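Local coordinates for flagellar basal body protein (Helicobacter pylori, PDB 5NPY) that probably forms part of the flagellar hook, the structure that joins the flagellar filament to the basal body, at residues 125-130 against 137-142; 263-268 against 273-278; 297-300 against 306-309; 421-426 against 456-461; 515-518 against 524-527. All coordinates share one frame; numbering follows the deposited sequence.

Contact 1 of 5, residues 125-130 against 137-142; sequences AGNFAR and VTPEGY
Asn127 and Pro139 cross at about a right angle where the antiparallel hairpin 125-130/137-142 opens. Asn127 CG sits between its own backbone N and carbonyl carbon (chi1 61°), which brings the amide over to the proline ring. Pro139 CG lies 3.6 Å from Asn127 ND2, and Pro139 CD lies 3.9 Å from Asn127 OD1.

Val137 can be followed outward. Its CB is 4.0 Å from Ala129 O. Its CG2 comes closer, 3.2 Å from the same Ala129 O, and rests beside that carbonyl group. Behind it the backbones pair: Ala129 N gives a bond to Val137 O, and Val137 N returns one to Ala129 O at 2.7 Å.

On another side, Thr138 CG2 meets the edge of the Phe128 ring, 3.8 Å from CE2. These two side chains run side by side. Phe97 meets the Phe128 ring edge-to-face, and Phe87 and Val144 also touch the Phe128 side chain. Thr138 OG1 accepts from Tyr142 N at 3.1 Å, across the type I turn 138-141.

The contact lies in the D1 region shared by hook and rod proteins. Two backbone bonds join strand 136-137, the outermost of its four-stranded sheet, to strand 127-130. They belong to a single hydrogen-bonded pair. Where the strands part, a water donates to both Asn127 O and Val137 O and continues the link that direct backbone bonds no longer make.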
# COMPACT_ATOMS: atom_id res chain seq x y z
N ALA A 125 35.14 -28.64 10.08
CA ALA A 125 35.13 -27.93 11.36
C ALA A 125 34.33 -26.63 11.23
O ALA A 125 34.67 -25.77 10.41
CB ALA A 125 36.55 -27.63 11.82
N GLY A 126 33.29 -26.48 12.04
CA GLY A 126 32.40 -25.33 11.94
C GLY A 126 32.49 -24.33 13.07
O GLY A 126 31.60 -23.49 13.23
N ASN A 127 33.56 -24.38 13.88
CA ASN A 127 33.67 -23.50 15.04
C ASN A 127 34.23 -22.15 14.58
O ASN A 127 35.38 -21.78 14.82
CB ASN A 127 34.51 -24.15 16.14
CG ASN A 127 35.94 -24.46 15.71
OD1 ASN A 127 36.21 -24.69 14.53
ND2 ASN A 127 36.85 -24.46 16.67
N PHE A 128 33.36 -21.40 13.91
CA PHE A 128 33.73 -20.12 13.32
C PHE A 128 33.50 -18.97 14.30
O PHE A 128 32.65 -19.03 15.19
CB PHE A 128 32.92 -19.87 12.04
CG PHE A 128 33.10 -20.92 10.99
CD1 PHE A 128 32.02 -21.40 10.28
CD2 PHE A 128 34.35 -21.44 10.72
CE1 PHE A 128 32.18 -22.36 9.31
CE2 PHE A 128 34.52 -22.41 9.75
CZ PHE A 128 33.44 -22.87 9.05
N ALA A 129 34.29 -17.92 14.13
CA ALA A 129 34.19 -16.74 14.97
C ALA A 129 34.54 -15.52 14.13
O ALA A 129 35.04 -15.64 13.01
CB ALA A 129 35.11 -16.85 16.19
N ARG A 130 34.25 -14.34 14.67
CA ARG A 130 34.55 -13.08 14.00
C ARG A 130 35.88 -12.53 14.50
O ARG A 130 36.12 -12.49 15.71
CB ARG A 130 33.45 -12.04 14.23
CG ARG A 130 32.05 -12.59 14.38
CD ARG A 130 31.04 -11.46 14.37
NE ARG A 130 29.96 -11.72 15.32
CZ ARG A 130 28.84 -11.00 15.39
NH1 ARG A 130 28.66 -9.99 14.55
NH2 ARG A 130 27.91 -11.29 16.29
N VAL A 137 36.10 -16.40 10.64
CA VAL A 137 37.42 -17.01 10.58
C VAL A 137 37.41 -18.31 11.37
O VAL A 137 36.65 -18.47 12.33
CB VAL A 137 38.52 -16.08 11.14
CG1 VAL A 137 38.74 -14.88 10.22
CG2 VAL A 137 38.17 -15.64 12.59
N THR A 138 38.26 -19.24 10.94
CA THR A 138 38.57 -20.45 11.68
C THR A 138 39.53 -20.08 12.83
O THR A 138 39.90 -18.92 13.00
CB THR A 138 39.15 -21.49 10.73
OG1 THR A 138 40.42 -21.05 10.23
CG2 THR A 138 38.21 -21.69 9.56
N PRO A 139 39.92 -21.04 13.67
CA PRO A 139 40.95 -20.71 14.68
C PRO A 139 42.33 -20.46 14.09
O PRO A 139 43.15 -19.79 14.74
CB PRO A 139 40.94 -21.94 15.61
CG PRO A 139 39.61 -22.58 15.39
CD PRO A 139 39.31 -22.36 13.94
N GLU A 140 42.63 -20.95 12.89
CA GLU A 140 43.90 -20.70 12.23
C GLU A 140 43.91 -19.40 11.44
O GLU A 140 44.89 -19.12 10.74
CB GLU A 140 44.27 -21.85 11.28
CG GLU A 140 44.24 -23.24 11.90
CD GLU A 140 42.83 -23.77 12.11
OE1 GLU A 140 42.47 -24.03 13.29
OE2 GLU A 140 42.09 -23.93 11.10
N GLY A 141 42.83 -18.62 11.49
CA GLY A 141 42.74 -17.37 10.77
C GLY A 141 42.30 -17.46 9.32
O GLY A 141 42.39 -16.46 8.61
N TYR A 142 41.83 -18.61 8.86
CA TYR A 142 41.31 -18.71 7.50
C TYR A 142 39.88 -18.20 7.44
O TYR A 142 39.08 -18.42 8.36
CB TYR A 142 41.37 -20.16 6.99
CG TYR A 142 42.77 -20.68 6.72
CD1 TYR A 142 43.53 -20.18 5.66
CD2 TYR A 142 43.33 -21.67 7.51
CE1 TYR A 142 44.80 -20.66 5.40
CE2 TYR A 142 44.61 -22.15 7.27
CZ TYR A 142 45.34 -21.64 6.21
OH TYR A 142 46.60 -22.11 5.96
O HOH W 1 36.85 -19.82 15.23

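Contact 2 of 5, residues 263-268 against 273-278; sequences VFTYGD and ENQFKT
Tyr266 and Lys277 meet because both turn CG away from the backbone N (chi1 179° and -177°). The lysine chain then bends at its last torsion, and Lys277 NZ reaches Tyr266 OH at 3.2 Å in a hydrogen bond. Phe276 is set differently. Its CG lies between the backbone N and the carbonyl carbon (chi1 64°), which turns the ring back against strand 260-266. One face of the ring takes Tyr266 CA, 4.2 Å from the centroid, in a CH-pi contact. Phe276 CE1 lies 3.7 Å from Phe264 CB.

The strands are parallel here. Thr265 N bonds to Asn274 O, and Phe276 N bonds to Thr265 O. Gly267 N closes the run on Phe276 O at 2.8 Å. Asn274 ND2 adds a side-chain bond to Val263 O at 3.2 Å. That oxygen lies in the amide plane, but the nitrogen stands above the carbonyl plane. A water donates to Glu273 O and weakly to Val263 O, and lies 2.5 Å from Thr265 OG1. Lys247 also bonds this hydroxyl.

Strand 275-276 forms one border of a five-stranded sheet, and Thr278 is the N-cap of helix 279-289. Asp228 takes a salt bridge from Lys277 NZ and a hydrogen bond at Tyr266 OH. The carboxylate thus gathers both polar ends, and probably helps the lysine keep its charge in a buried setting.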
# COMPACT_ATOMS: atom_id res chain seq x y z
N VAL A 263 -43.65 14.64 -13.47
CA VAL A 263 -42.89 13.52 -12.94
C VAL A 263 -41.45 13.64 -13.39
O VAL A 263 -41.17 13.71 -14.60
CB VAL A 263 -43.49 12.17 -13.37
CG1 VAL A 263 -42.62 11.03 -12.85
CG2 VAL A 263 -44.91 12.03 -12.84
N PHE A 264 -40.54 13.67 -12.43
CA PHE A 264 -39.11 13.51 -12.65
C PHE A 264 -38.71 12.12 -12.18
O PHE A 264 -39.29 11.58 -11.24
CB PHE A 264 -38.31 14.57 -11.90
CG PHE A 264 -38.76 15.98 -12.13
CD1 PHE A 264 -39.51 16.32 -13.25
CD2 PHE A 264 -38.41 16.98 -11.25
CE1 PHE A 264 -39.91 17.63 -13.47
CE2 PHE A 264 -38.80 18.31 -11.46
CZ PHE A 264 -39.55 18.63 -12.58
N THR A 265 -37.70 11.54 -12.85
CA THR A 265 -37.28 10.17 -12.59
C THR A 265 -35.76 10.10 -12.49
O THR A 265 -35.05 10.60 -13.36
CB THR A 265 -37.75 9.22 -13.70
OG1 THR A 265 -39.19 9.18 -13.74
CG2 THR A 265 -37.20 7.82 -13.49
N TYR A 266 -35.26 9.44 -11.45
CA TYR A 266 -33.83 9.27 -11.30
C TYR A 266 -33.30 8.29 -12.33
O TYR A 266 -33.86 7.19 -12.51
CB TYR A 266 -33.47 8.80 -9.89
CG TYR A 266 -31.99 8.58 -9.69
CD1 TYR A 266 -31.41 7.32 -9.86
CD2 TYR A 266 -31.14 9.66 -9.36
CE1 TYR A 266 -30.03 7.13 -9.70
CE2 TYR A 266 -29.77 9.47 -9.19
CZ TYR A 266 -29.22 8.20 -9.35
OH TYR A 266 -27.88 8.00 -9.19
N GLY A 267 -32.21 8.67 -12.97
CA GLY A 267 -31.57 7.84 -13.97
C GLY A 267 -30.69 8.68 -14.88
O GLY A 267 -30.55 9.89 -14.70
N ASP A 268 -30.07 8.00 -15.84
CA ASP A 268 -29.22 8.64 -16.85
C ASP A 268 -29.89 9.90 -17.39
O ASP A 268 -30.95 9.83 -18.02
CB ASP A 268 -28.91 7.64 -17.98
CG ASP A 268 -27.88 8.17 -19.01
OD1 ASP A 268 -27.14 7.35 -19.60
OD2 ASP A 268 -27.80 9.40 -19.25
N GLU A 273 -37.53 10.59 -20.16
CA GLU A 273 -38.19 11.88 -19.99
C GLU A 273 -38.02 12.37 -18.56
O GLU A 273 -38.29 11.63 -17.60
CB GLU A 273 -39.67 11.76 -20.34
CG GLU A 273 -40.45 13.07 -20.27
CD GLU A 273 -41.95 12.85 -20.36
OE1 GLU A 273 -42.37 11.67 -20.40
OE2 GLU A 273 -42.70 13.85 -20.39
N ASN A 274 -37.58 13.63 -18.43
CA ASN A 274 -37.40 14.30 -17.14
C ASN A 274 -36.52 13.48 -16.20
O ASN A 274 -36.80 13.38 -15.01
CB ASN A 274 -38.75 14.62 -16.49
CG ASN A 274 -39.55 15.64 -17.28
OD1 ASN A 274 -38.99 16.33 -18.13
ND2 ASN A 274 -40.86 15.73 -17.02
N GLN A 275 -35.46 12.89 -16.74
CA GLN A 275 -34.55 12.11 -15.91
C GLN A 275 -33.46 13.01 -15.34
O GLN A 275 -33.06 14.00 -15.94
CB GLN A 275 -33.94 10.95 -16.71
CG GLN A 275 -34.99 9.96 -17.18
CD GLN A 275 -34.52 8.51 -17.22
OE1 GLN A 275 -33.32 8.22 -17.17
NE2 GLN A 275 -35.47 7.59 -17.33
N PHE A 276 -33.02 12.68 -14.13
CA PHE A 276 -31.98 13.43 -13.45
C PHE A 276 -31.13 12.45 -12.67
O PHE A 276 -31.59 11.35 -12.31
CB PHE A 276 -32.51 14.49 -12.48
CG PHE A 276 -33.30 13.91 -11.31
CD1 PHE A 276 -34.62 13.45 -11.50
CD2 PHE A 276 -32.73 13.83 -10.03
CE1 PHE A 276 -35.36 12.91 -10.43
CE2 PHE A 276 -33.47 13.29 -8.95
CZ PHE A 276 -34.79 12.83 -9.15
N LYS A 277 -29.90 12.87 -12.40
CA LYS A 277 -28.95 12.05 -11.67
C LYS A 277 -28.27 12.90 -10.60
O LYS A 277 -28.22 12.50 -9.43
CB LYS A 277 -27.92 11.47 -12.62
CG LYS A 277 -26.93 10.56 -11.92
CD LYS A 277 -26.38 9.58 -12.88
CE LYS A 277 -25.20 8.84 -12.25
NZ LYS A 277 -25.62 7.66 -11.46
N THR A 278 -27.78 14.09 -10.97
CA THR A 278 -27.05 14.97 -10.06
C THR A 278 -27.98 16.00 -9.44
O THR A 278 -29.09 16.23 -9.91
CB THR A 278 -25.93 15.73 -10.77
OG1 THR A 278 -26.53 16.65 -11.69
CG2 THR A 278 -24.97 14.79 -11.49
O HOH W 2 -39.68 11.21 -15.16

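Contact 3 of 5, residues 297-300 against 306-309; sequences IKSE and PPLL
Ser299 meets Pro307 O twice, through its backbone N at 3.0 Å and through its hydroxyl. Ser299 OG donates to Pro307 O at a short 2.5 Å, with the hydroxyl tilted from the carbonyl plane. The hydroxyl sits between the serine's own N and carbonyl carbon (chi1 57°), which places N and OG on the same acceptor. The CB of this serine also rests against Leu309 CG at 3.9 Å.

On the face carrying Lys298 and Leu308, the lysine runs beside the leucine and crosses Pro306 at about a right angle. Lys298 CB lies 3.5 Å from Pro306 CG, and its CG lies 3.6 Å from Leu308 CD2. Further out, Lys298 CD and CE pass along Pro306 CD. The extended chain therefore uses its methylenes for packing and carries NZ beyond the proline. Pro306 CG also meets Glu300 O at 3.3 Å.

The backbone of the hairpin formed by strands 293-298 and 308-313 holds these groups in place. Ile297 N bonds to Leu309 O, and Leu309 N returns to Ile297 O at 2.8 Å. Ile297 CG1 packs on Leu309 CB beside them.

The next shell fixes the ends. Lys298 NZ bonds to the carbonyls of Ala303 and Lys304 in the connecting loop and to Gly217 O. Leu308 packs on helix 209-212, while its backbone pairs with Ile352 of the neighbouring strand 346-364. Prolines lack an N-H, so Pro306 and Pro307 cannot donate backbone bonds here. Pro307 can still accept, and its carbonyl takes both donors of Ser299. The lysine amine probably draws the loop carbonyls together.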
# COMPACT_ATOMS: atom_id res chain seq x y z
N ILE A 297 -27.71 25.69 0.94
CA ILE A 297 -27.61 26.73 1.96
C ILE A 297 -26.97 26.17 3.24
O ILE A 297 -26.95 24.97 3.50
CB ILE A 297 -28.99 27.36 2.31
CG1 ILE A 297 -29.97 26.28 2.76
CG2 ILE A 297 -29.56 28.12 1.14
CD1 ILE A 297 -30.97 26.76 3.77
N LYS A 298 -26.45 27.08 4.06
CA LYS A 298 -25.95 26.71 5.37
C LYS A 298 -27.09 26.77 6.37
O LYS A 298 -27.89 27.71 6.36
CB LYS A 298 -24.82 27.63 5.83
CG LYS A 298 -23.58 27.62 4.98
CD LYS A 298 -22.61 28.63 5.57
CE LYS A 298 -21.21 28.49 5.02
NZ LYS A 298 -20.29 29.50 5.65
N SER A 299 -27.17 25.76 7.24
CA SER A 299 -28.21 25.71 8.26
C SER A 299 -28.04 26.80 9.31
O SER A 299 -28.99 27.09 10.04
CB SER A 299 -28.19 24.35 8.94
OG SER A 299 -26.90 24.12 9.50
N GLU A 300 -26.84 27.36 9.41
CA GLU A 300 -26.51 28.46 10.33
C GLU A 300 -25.52 29.32 9.55
O GLU A 300 -24.34 28.98 9.46
CB GLU A 300 -25.92 27.91 11.62
CG GLU A 300 -25.15 28.91 12.47
CD GLU A 300 -24.29 28.22 13.51
OE1 GLU A 300 -24.32 26.97 13.57
OE2 GLU A 300 -23.56 28.91 14.26
N PRO A 306 -21.02 24.88 8.90
CA PRO A 306 -22.15 24.22 9.57
C PRO A 306 -22.71 23.10 8.72
O PRO A 306 -22.32 22.93 7.55
CB PRO A 306 -23.17 25.36 9.71
CG PRO A 306 -22.94 26.18 8.44
CD PRO A 306 -21.45 26.06 8.13
N PRO A 307 -23.63 22.30 9.26
CA PRO A 307 -24.38 21.36 8.41
C PRO A 307 -25.10 22.11 7.31
O PRO A 307 -25.60 23.22 7.52
CB PRO A 307 -25.36 20.69 9.38
CG PRO A 307 -24.71 20.83 10.74
CD PRO A 307 -23.92 22.12 10.69
N LEU A 308 -25.15 21.52 6.13
CA LEU A 308 -25.72 22.16 4.97
C LEU A 308 -27.08 21.55 4.65
O LEU A 308 -27.34 20.38 4.94
CB LEU A 308 -24.78 22.06 3.75
CG LEU A 308 -23.38 22.64 3.97
CD1 LEU A 308 -22.60 22.56 2.70
CD2 LEU A 308 -23.43 24.09 4.47
N LEU A 309 -27.95 22.37 4.05
CA LEU A 309 -29.29 21.94 3.67
C LEU A 309 -29.52 22.26 2.21
O LEU A 309 -28.86 23.13 1.63
CB LEU A 309 -30.39 22.64 4.49
CG LEU A 309 -30.15 22.83 5.98
CD1 LEU A 309 -31.20 23.76 6.53
CD2 LEU A 309 -30.23 21.48 6.67

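Contact 4 of 5, residues 421-426 against 456-461; sequences VGFDSA and SSDLSY
Phe423 and Asp458 form a stacked pair that joins the end of strand 411-423, in an antiparallel sheet, to the loop 456-461. No hydrogen bond links the two segments.

The main interaction is CH-pi. Asp458 CB sits over the centre of the Phe423 ring, 3.5 Å from the centroid and 9° off the ring normal. The carboxylate and ring planes are nearly parallel, 5° apart. The two side chains slide past each other in opposite directions. Asp458 CG lies between its backbone N and carbonyl carbon (chi1 69°), which lays the carboxylate back across the near end of the ring. Backbone packing extends the contact at the far end, where Ser456 C meets the ring edge.

Polar bonds from outside hold the loop. His428 ND1 is bonded to Asp458 OD1. Asn198 OD1 bonds with Ser457 OG and Leu459 N, and Ser456 OG bonds with Leu448 O and Val197 N. Met430, Gln396 and Leu199 touch the Phe423 side chain.

Beyond the stack, Asp424 makes an Asx turn as the strand ends. Its OD2 accepts from Ala426 N at 2.8 Å, nearly in line with the C-O bond. On the stacked side, Asp458 OD2 lies 3.5 Å from Phe423 CB.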
# COMPACT_ATOMS: atom_id res chain seq x y z
N VAL A 421 -11.15 9.17 -8.51
CA VAL A 421 -10.99 7.72 -8.52
C VAL A 421 -12.28 7.08 -9.00
O VAL A 421 -13.37 7.53 -8.61
CB VAL A 421 -10.62 7.26 -7.10
CG1 VAL A 421 -11.04 5.89 -6.85
CG2 VAL A 421 -9.16 7.46 -6.85
N GLY A 422 -12.18 6.06 -9.88
CA GLY A 422 -13.34 5.37 -10.41
C GLY A 422 -13.24 3.86 -10.22
O GLY A 422 -12.19 3.32 -9.87
N PHE A 423 -14.36 3.17 -10.45
CA PHE A 423 -14.39 1.71 -10.31
C PHE A 423 -15.01 1.05 -11.52
O PHE A 423 -16.08 1.46 -11.98
CB PHE A 423 -15.14 1.27 -9.04
CG PHE A 423 -14.38 1.56 -7.79
CD1 PHE A 423 -14.60 2.73 -7.09
CD2 PHE A 423 -13.39 0.70 -7.35
CE1 PHE A 423 -13.86 3.04 -5.95
CE2 PHE A 423 -12.65 1.00 -6.21
CZ PHE A 423 -12.90 2.15 -5.51
N ASP A 424 -14.37 -0.01 -12.01
CA ASP A 424 -14.91 -0.78 -13.12
C ASP A 424 -16.28 -1.35 -12.75
O ASP A 424 -16.45 -1.98 -11.71
CB ASP A 424 -13.92 -1.88 -13.49
CG ASP A 424 -14.35 -2.67 -14.72
OD1 ASP A 424 -13.61 -2.63 -15.72
OD2 ASP A 424 -15.40 -3.35 -14.67
N SER A 425 -17.28 -1.09 -13.60
CA SER A 425 -18.64 -1.46 -13.22
C SER A 425 -18.85 -2.98 -13.15
O SER A 425 -19.81 -3.42 -12.52
CB SER A 425 -19.62 -0.81 -14.19
OG SER A 425 -19.19 -1.01 -15.53
N ALA A 426 -17.97 -3.78 -13.77
CA ALA A 426 -18.08 -5.24 -13.77
C ALA A 426 -17.18 -5.88 -12.70
O ALA A 426 -17.65 -6.22 -11.61
CB ALA A 426 -17.72 -5.79 -15.16
N SER A 456 -7.28 -2.32 -5.16
CA SER A 456 -8.33 -1.55 -4.54
C SER A 456 -9.67 -1.83 -5.22
O SER A 456 -9.74 -2.20 -6.40
CB SER A 456 -8.02 -0.05 -4.57
OG SER A 456 -6.81 0.22 -3.90
N SER A 457 -10.75 -1.70 -4.44
CA SER A 457 -12.04 -2.17 -4.90
C SER A 457 -13.16 -1.37 -4.26
O SER A 457 -12.95 -0.66 -3.28
CB SER A 457 -12.22 -3.66 -4.62
OG SER A 457 -11.73 -3.96 -3.33
N ASP A 458 -14.34 -1.48 -4.86
CA ASP A 458 -15.57 -0.99 -4.27
C ASP A 458 -16.51 -2.16 -3.98
O ASP A 458 -17.68 -2.14 -4.36
CB ASP A 458 -16.21 0.06 -5.19
CG ASP A 458 -16.75 -0.53 -6.50
OD1 ASP A 458 -16.25 -1.57 -6.97
OD2 ASP A 458 -17.70 0.05 -7.05
N LEU A 459 -16.00 -3.20 -3.30
CA LEU A 459 -16.77 -4.41 -3.00
C LEU A 459 -17.84 -4.14 -1.95
O LEU A 459 -17.55 -3.64 -0.87
CB LEU A 459 -15.86 -5.53 -2.49
CG LEU A 459 -14.87 -6.17 -3.46
CD1 LEU A 459 -13.91 -7.16 -2.76
CD2 LEU A 459 -15.60 -6.82 -4.63
N SER A 460 -19.09 -4.52 -2.28
CA SER A 460 -20.23 -4.23 -1.41
C SER A 460 -20.23 -5.09 -0.15
O SER A 460 -20.67 -4.64 0.91
CB SER A 460 -21.54 -4.44 -2.17
OG SER A 460 -22.30 -3.25 -2.25
N TYR A 461 -19.73 -6.33 -0.24
CA TYR A 461 -19.84 -7.25 0.87
C TYR A 461 -18.82 -6.98 1.97
O TYR A 461 -18.98 -7.49 3.07
CB TYR A 461 -19.74 -8.70 0.38
CG TYR A 461 -18.39 -9.08 -0.25
CD1 TYR A 461 -18.19 -9.06 -1.63
CD2 TYR A 461 -17.33 -9.50 0.55
CE1 TYR A 461 -16.97 -9.44 -2.19
CE2 TYR A 461 -16.10 -9.86 0.01
CZ TYR A 461 -15.92 -9.83 -1.35
OH TYR A 461 -14.69 -10.21 -1.87

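Contact 5 of 5, residues 515-518 against 524-527; sequences GLRK and YEMQ
Leu516 packs against Tyr524 and Met526 on the close side of the hairpin 515-518/524-527. Leu516 CD1 lies 3.9 Å from Tyr524 CB, and Leu516 CD2 lies 3.8 Å from Met526 CG. The leucine crosses the tyrosine at about a right angle but runs alongside the methionine. Lys518, though itself exposed, also packs closely. It lies beside Tyr524, with Lys518 CD 3.4 Å from Tyr524 OH. Between these groups Arg517 N bonds to Glu525 O at 2.8 Å.

Gln527 spans two partners with its extended chain. Its CG sits between the backbone N and the carbonyl carbon (chi1 51°), which points the amide at segment 515-518. Gln527 NE2 donates to Gly515 O at 3.0 Å. The carbonyl oxygen lies in the amide plane, yet the nitrogen stands well above the carbonyl plane. Gln527 OE1 accepts from Arg517 NE at 3.1 Å, with guanidinium and amide planes 80° apart. A water joins Gly515 O to Gln527 N.

The looser side is that of the exposed Arg517. Its NH1 and Glu525 OE2 are 4.1 Å apart. Their charges probably attract, but no N-H points at the oxygen.

The hairpin of strands 517-519 and 523-525 rests against strand 121-123. Tyr524 pairs with Leu122 through the backbone, and the Leu516 side chain touches Leu122. Trp96 meets both Leu516 and the Tyr524 ring. Phe121 of the same strand lies against Glu525.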
# COMPACT_ATOMS: atom_id res chain seq x y z
N GLY A 515 39.76 -38.48 -3.07
CA GLY A 515 40.69 -37.82 -3.97
C GLY A 515 41.26 -36.51 -3.44
O GLY A 515 42.15 -35.95 -4.09
N LEU A 516 40.77 -36.02 -2.31
CA LEU A 516 41.35 -34.83 -1.70
C LEU A 516 42.60 -35.17 -0.88
O LEU A 516 42.76 -36.28 -0.37
CB LEU A 516 40.32 -34.14 -0.80
CG LEU A 516 39.02 -33.59 -1.39
CD1 LEU A 516 38.15 -33.09 -0.24
CD2 LEU A 516 39.27 -32.49 -2.42
N ARG A 517 43.49 -34.17 -0.76
CA ARG A 517 44.71 -34.27 0.03
C ARG A 517 44.49 -33.71 1.43
O ARG A 517 43.95 -32.61 1.59
CB ARG A 517 45.87 -33.52 -0.64
CG ARG A 517 47.14 -33.39 0.22
CD ARG A 517 48.16 -32.42 -0.39
NE ARG A 517 48.55 -32.82 -1.74
CZ ARG A 517 49.17 -32.02 -2.62
NH1 ARG A 517 49.45 -30.77 -2.28
NH2 ARG A 517 49.49 -32.47 -3.83
N LYS A 518 44.93 -34.46 2.43
CA LYS A 518 44.83 -34.03 3.82
C LYS A 518 46.06 -33.20 4.19
O LYS A 518 47.19 -33.57 3.85
CB LYS A 518 44.71 -35.26 4.72
CG LYS A 518 43.93 -35.04 6.00
CD LYS A 518 43.41 -36.36 6.51
CE LYS A 518 43.80 -36.58 7.96
NZ LYS A 518 43.47 -35.39 8.78
N TYR A 524 41.39 -30.15 4.09
CA TYR A 524 41.68 -30.94 2.90
C TYR A 524 41.87 -29.96 1.74
O TYR A 524 41.71 -28.75 1.90
CB TYR A 524 40.57 -31.97 2.64
CG TYR A 524 40.44 -32.99 3.76
CD1 TYR A 524 39.89 -32.64 5.00
CD2 TYR A 524 40.87 -34.30 3.59
CE1 TYR A 524 39.78 -33.56 6.02
CE2 TYR A 524 40.75 -35.23 4.61
CZ TYR A 524 40.22 -34.86 5.82
OH TYR A 524 40.12 -35.79 6.83
N GLU A 525 42.25 -30.49 0.58
CA GLU A 525 42.61 -29.66 -0.56
C GLU A 525 42.49 -30.50 -1.82
O GLU A 525 42.61 -31.72 -1.77
CB GLU A 525 44.04 -29.12 -0.42
CG GLU A 525 44.23 -27.69 -0.81
CD GLU A 525 45.69 -27.32 -0.87
OE1 GLU A 525 46.00 -26.11 -0.90
OE2 GLU A 525 46.54 -28.24 -0.88
N MET A 526 42.22 -29.84 -2.94
CA MET A 526 42.20 -30.55 -4.21
C MET A 526 43.63 -30.73 -4.73
O MET A 526 44.57 -30.03 -4.32
CB MET A 526 41.33 -29.79 -5.22
CG MET A 526 39.91 -29.50 -4.71
SD MET A 526 38.88 -28.44 -5.77
CE MET A 526 39.63 -26.81 -5.51
N GLN A 527 43.80 -31.70 -5.64
CA GLN A 527 45.11 -32.08 -6.17
C GLN A 527 44.91 -32.77 -7.52
O GLN A 527 43.77 -33.05 -7.92
CB GLN A 527 45.86 -32.98 -5.19
CG GLN A 527 45.02 -34.16 -4.72
CD GLN A 527 45.74 -35.05 -3.74
OE1 GLN A 527 46.92 -34.84 -3.44
NE2 GLN A 527 45.04 -36.06 -3.24
O HOH W 3 41.47 -33.83 -5.17

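How the contacts relate
The five contacts follow one another along an elongated chain and none touches another. Contacts 1 and 5 lie at one end, with centres about 20 Å apart and nearest atoms about 8 Å apart. Strand 121-123 lies near both: Phe121 meets Tyr142 of contact 1 and Glu525 of contact 5. Contacts 2 and 3 lie on the other side of the chain's centre, with centres about 26 Å apart. Contact 4 is nearest the middle, and contacts 3 and 4 reach the same sheet. The bound tris-hydroxymethyl-methyl-ammonium is about 8 Å from the Lys277 side chain and about 10 Å from that of Phe423. Ile420 of its pocket directly precedes segment 421-426 of contact 4.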